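Local coordinates for protein allantoin racemase (Pseudomonas fluorescens, PDB 5LG5) that racemises allantoin, interconverting its two enantiomers, as a member of the HyuE hydantoin racemase family, at residues E[7-11]-E[12-16]; E[80-83]-E[84-87]. All coordinates share one frame; numbering follows the deposited sequence.

Contact 1 (E[7-11]-E[12-16])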
loop_
_atom_site.group_PDB
_atom_site.type_symbol
_atom_site.label_atom_id
_atom_site.label_comp_id
_atom_site.label_asym_id
_atom_site.label_seq_id
_atom_site.Cartn_x
_atom_site.Cartn_y
_atom_site.Cartn_z
ATOM N N ASN E 7 -22.261 -25.182 -2.799
ATOM C CA ASN E 7 -20.940 -25.775 -2.853
ATOM C C ASN E 7 -20.287 -25.286 -4.141
ATOM O O ASN E 7 -20.979 -25.066 -5.143
ATOM C CB ASN E 7 -21.096 -27.293 -2.855
ATOM C CG ASN E 7 -19.785 -28.038 -2.662
ATOM O OD1 ASN E 7 -18.706 -27.446 -2.567
ATOM N ND2 ASN E 7 -19.881 -29.364 -2.632
ATOM N N VAL E 8 -18.975 -25.089 -4.142
ATOM C CA VAL E 8 -18.326 -24.646 -5.371
ATOM C C VAL E 8 -17.931 -25.862 -6.186
ATOM O O VAL E 8 -17.725 -25.769 -7.409
ATOM C CB VAL E 8 -17.084 -23.771 -5.115
ATOM C CG1 VAL E 8 -17.502 -22.374 -4.623
ATOM C CG2 VAL E 8 -16.157 -24.449 -4.103
ATOM N N ASN E 9 -17.841 -27.005 -5.514
ATOM C CA ASN E 9 -17.499 -28.241 -6.206
ATOM C C ASN E 9 -18.705 -29.151 -6.399
ATOM O O ASN E 9 -19.808 -28.846 -5.938
ATOM C CB ASN E 9 -16.318 -28.979 -5.528
ATOM C CG ASN E 9 -16.674 -29.584 -4.179
ATOM O OD1 ASN E 9 -17.594 -30.406 -4.075
ATOM N ND2 ASN E 9 -15.889 -29.246 -3.147
ATOM N N THR E 10 -18.504 -30.262 -7.095
ATOM C CA THR E 10 -19.621 -31.137 -7.452
ATOM C C THR E 10 -19.786 -32.372 -6.559
ATOM O O THR E 10 -20.546 -33.290 -6.882
ATOM C CB THR E 10 -19.496 -31.589 -8.901
ATOM O OG1 THR E 10 -18.187 -32.145 -9.106
ATOM C CG2 THR E 10 -19.687 -30.395 -9.813
ATOM N N THR E 11 -19.055 -32.401 -5.453
ATOM C CA THR E 11 -19.151 -33.513 -4.523
ATOM C C THR E 11 -20.308 -33.283 -3.560
ATOM O O THR E 11 -20.192 -32.488 -2.620
ATOM C CB THR E 11 -17.840 -33.700 -3.767
ATOM O OG1 THR E 11 -16.792 -33.900 -4.727
ATOM C CG2 THR E 11 -17.918 -34.897 -2.819
ATOM N N ALA E 12 -21.422 -33.976 -3.799
ATOM C CA ALA E 12 -22.648 -33.740 -3.032
ATOM C C ALA E 12 -22.478 -34.001 -1.536
ATOM O O ALA E 12 -23.128 -33.354 -0.719
ATOM C CB ALA E 12 -23.803 -34.569 -3.590
ATOM N N SER E 13 -21.586 -34.920 -1.172
ATOM C CA SER E 13 -21.370 -35.207 0.247
ATOM C C SER E 13 -20.793 -33.976 0.941
ATOM O O SER E 13 -21.053 -33.718 2.115
ATOM C CB SER E 13 -20.460 -36.425 0.447
ATOM O OG SER E 13 -19.127 -36.163 0.048
ATOM N N ILE E 14 -19.995 -33.211 0.213
ATOM C CA ILE E 14 -19.465 -31.982 0.774
ATOM C C ILE E 14 -20.573 -30.929 0.944
ATOM O O ILE E 14 -20.620 -30.221 1.954
ATOM C CB ILE E 14 -18.252 -31.480 -0.046
ATOM C CG1 ILE E 14 -17.107 -32.495 0.116
ATOM C CG2 ILE E 14 -17.832 -30.068 0.401
ATOM C CD1 ILE E 14 -15.866 -32.224 -0.713
ATOM N N THR E 15 -21.465 -30.839 -0.037
ATOM C CA THR E 15 -22.633 -29.966 0.052
ATOM C C THR E 15 -23.448 -30.264 1.314
ATOM O O THR E 15 -23.957 -29.362 1.983
ATOM C CB THR E 15 -23.558 -30.133 -1.176
ATOM O OG1 THR E 15 -22.812 -29.942 -2.390
ATOM C CG2 THR E 15 -24.721 -29.134 -1.116
ATOM N N GLU E 16 -23.611 -31.553 1.595
ATOM C CA GLU E 16 -24.366 -32.004 2.762
ATOM C C GLU E 16 -23.679 -31.593 4.063
ATOM O O GLU E 16 -24.318 -31.097 4.990
ATOM C CB GLU E 16 -24.560 -33.520 2.692
ATOM C CG GLU E 16 -25.646 -33.947 1.714
ATOM C CD GLU E 16 -25.931 -35.446 1.753
ATOM O OE1 GLU E 16 -25.555 -36.107 2.749
ATOM O OE2 GLU E 16 -26.493 -35.966 0.759
#

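Contact 2 (E[80-83]-E[84-87])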
loop_
_atom_site.group_PDB
_atom_site.type_symbol
_atom_site.label_atom_id
_atom_site.label_comp_id
_atom_site.label_asym_id
_atom_site.label_seq_id
_atom_site.Cartn_x
_atom_site.Cartn_y
_atom_site.Cartn_z
ATOM N N GLY E 80 -16.278 -15.833 -8.594
ATOM C CA GLY E 80 -17.675 -15.918 -8.962
ATOM C C GLY E 80 -18.643 -15.037 -8.202
ATOM O O GLY E 80 -19.689 -14.676 -8.743
ATOM N N ARG E 81 -18.291 -14.669 -6.971
ATOM C CA ARG E 81 -19.180 -13.872 -6.129
ATOM C C ARG E 81 -19.730 -12.643 -6.857
ATOM O O ARG E 81 -20.931 -12.375 -6.813
ATOM C CB ARG E 81 -18.477 -13.423 -4.838
ATOM C CG ARG E 81 -19.173 -12.218 -4.185
ATOM C CD ARG E 81 -18.482 -11.717 -2.952
ATOM N NE ARG E 81 -17.112 -11.267 -3.209
ATOM C CZ ARG E 81 -16.772 -10.128 -3.807
ATOM N NH1 ARG E 81 -17.692 -9.283 -4.253
ATOM N NH2 ARG E 81 -15.490 -9.825 -3.955
ATOM N N GLU E 82 -18.847 -11.913 -7.535
ATOM C CA GLU E 82 -19.231 -10.673 -8.200
ATOM C C GLU E 82 -20.274 -10.917 -9.278
ATOM O O GLU E 82 -21.151 -10.087 -9.486
ATOM C CB GLU E 82 -18.018 -9.981 -8.829
ATOM C CG GLU E 82 -16.867 -9.661 -7.889
ATOM C CD GLU E 82 -15.767 -10.713 -7.936
ATOM O OE1 GLU E 82 -16.072 -11.913 -8.142
ATOM O OE2 GLU E 82 -14.584 -10.322 -7.830
ATOM N N GLY E 83 -20.177 -12.063 -9.944
ATOM C CA GLY E 83 -21.142 -12.446 -10.965
ATOM C C GLY E 83 -22.515 -12.662 -10.367
ATOM O O GLY E 83 -23.522 -12.167 -10.892
ATOM N N LEU E 84 -22.561 -13.411 -9.267
ATOM C CA LEU E 84 -23.821 -13.605 -8.539
ATOM C C LEU E 84 -24.418 -12.260 -8.152
ATOM O O LEU E 84 -25.626 -12.052 -8.279
ATOM C CB LEU E 84 -23.605 -14.418 -7.261
ATOM C CG LEU E 84 -23.949 -15.915 -7.169
ATOM C CD1 LEU E 84 -24.542 -16.469 -8.458
ATOM C CD2 LEU E 84 -22.742 -16.720 -6.705
ATOM N N GLN E 85 -23.567 -11.359 -7.661
ATOM C CA GLN E 85 -24.020 -10.036 -7.229
ATOM C C GLN E 85 -24.681 -9.231 -8.347
ATOM O O GLN E 85 -25.602 -8.448 -8.096
ATOM C CB GLN E 85 -22.882 -9.247 -6.571
ATOM C CG GLN E 85 -22.526 -9.748 -5.152
ATOM C CD GLN E 85 -21.347 -9.011 -4.555
ATOM O OE1 GLN E 85 -20.253 -9.040 -5.112
ATOM N NE2 GLN E 85 -21.564 -8.331 -3.427
ATOM N N GLU E 86 -24.211 -9.407 -9.575
ATOM C CA GLU E 86 -24.847 -8.742 -10.718
ATOM C C GLU E 86 -26.153 -9.422 -11.032
ATOM O O GLU E 86 -27.161 -8.770 -11.280
ATOM C CB GLU E 86 -23.965 -8.832 -11.950
ATOM C CG GLU E 86 -22.768 -7.933 -11.925
ATOM C CD GLU E 86 -22.061 -7.918 -13.252
ATOM O OE1 GLU E 86 -22.483 -8.689 -14.150
ATOM O OE2 GLU E 86 -21.068 -7.167 -13.378
ATOM N N LEU E 87 -26.111 -10.755 -11.043
ATOM C CA LEU E 87 -27.260 -11.560 -11.422
ATOM C C LEU E 87 -28.414 -11.436 -10.436
ATOM O O LEU E 87 -29.578 -11.479 -10.833
ATOM C CB LEU E 87 -26.844 -13.025 -11.537
ATOM C CG LEU E 87 -25.903 -13.308 -12.713
ATOM C CD1 LEU E 87 -25.363 -14.711 -12.601
ATOM C CD2 LEU E 87 -26.661 -13.113 -14.034
#

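Contact 1 (E[7-11]-E[12-16])
The carboxamide of N7 reaches across the turn to T15: ND2 donates to T15 OG1 at 3.0 Å, and that oxygen lies only 11° out of the amide plane. With CG set anti to the backbone N (chi1 -170°), the amide is thrown toward the opening turn of the helix. T15 OG1 is also hydrogen-bonded to T36 OG1. I14 crosses the N7 side chain at about a right angle, its CG2 methyl 3.7 Å from N7 ND2. It meets N9 in a similar crossing, where I14 CD1 comes within 3.8 Å of N9 ND2, so that one hydrocarbon chain packs against both amides.

Two overlapping Asx turns shape the loop between strand 2-7 and helix 12-25. In the first, N9 N donates to N7 OD1 at 3.1 Å; the donor stands above the carbonyl plane, 75° out of it, rather than on a lone pair. In the second, T11 N reaches N9 OD1 at 2.8 Å and is tilted far less. N9 OD1 also takes a weak bond from N7 ND2, tying the two amides together.

T11 occupies the N-cap position, yet its side chain makes no capping bond: OG1 is engaged by the carbonyl of E42. Its backbone O accepts weak bonds from I14 N and T15 N, as the first turn of the helix begins. The other branch of T11, CG2, lies beside the helix start, 3.4 Å from S13 OG and 3.9 Å from I14 CG1.

Contact 2 (E[80-83]-E[84-87])
G80 O accepts from L84 N at 3.2 Å and R81 O from Q85 N at 2.9 Å; the same four-residue spacing continues from E82 O to E86 N and from G83 O to L87 N, the signature of a regular alpha-helix. G80 sits at the N-cap with a positive phi, where a beta carbon would jam against the preceding carbonyl oxygen. This short helix is the crossover of the beta-alpha-beta unit joining strands 70-74 and 92-94.

One helical turn apart, R81 and Q85 are linked through their side chains. R81 NH1 donates to Q85 OE1 at 2.7 Å in a short but bent bond; OE1 lies at the guanidinium edge, 14° out of its plane. The two flat groups stand almost perpendicular, 85° apart. The R81 chain turns at chi3 (61°), bringing its end back toward the helix, while Q85 runs extended beyond CG and rests OE1 3.5 Å from R81 CG. R81 NE forms a salt bridge with E97. E82 CD lies 3.9 Å above one guanidinium face, offset toward the rim. L84 reaches V57 and M58 of helix 47-63.

Replacing R81 by alanine is likely to leave Q85 OE1 without this donor and E97 without its salt-bridge mate, freeing the Q85 amide to turn.

E82 is bound by R126 and by Y51 of a neighbouring subunit, and E86 by R118 and the backbone N of N47 and F48 of that subunit. The buried charges are thus met by opposite charges or hydrogen-bond donors, an arrangement likely to keep both glutamates ionised and to fasten this helix to the neighbouring subunit.

Overall arrangement
Contacts 1 and 2 do not touch: their centres lie about 20 Å apart and their nearest atoms about 8 Å. Both follow strands of one four-stranded parallel sheet: contact 1 comes directly after strand 2-7, and contact 2 after the neighbouring strand 70-74. Helix 47-63 bridges them, since V57 packs against V8 in the loop of contact 1 and against L84 in contact 2. V8 also touches E78, just ahead of helix 81-87. Both places meet other copies of the protein, through T10 in contact 1 and mainly E82 and E86 in contact 2. In this racemase fold such loops after parallel strands commonly border the substrate cleft, so 7-11 probably lies near it.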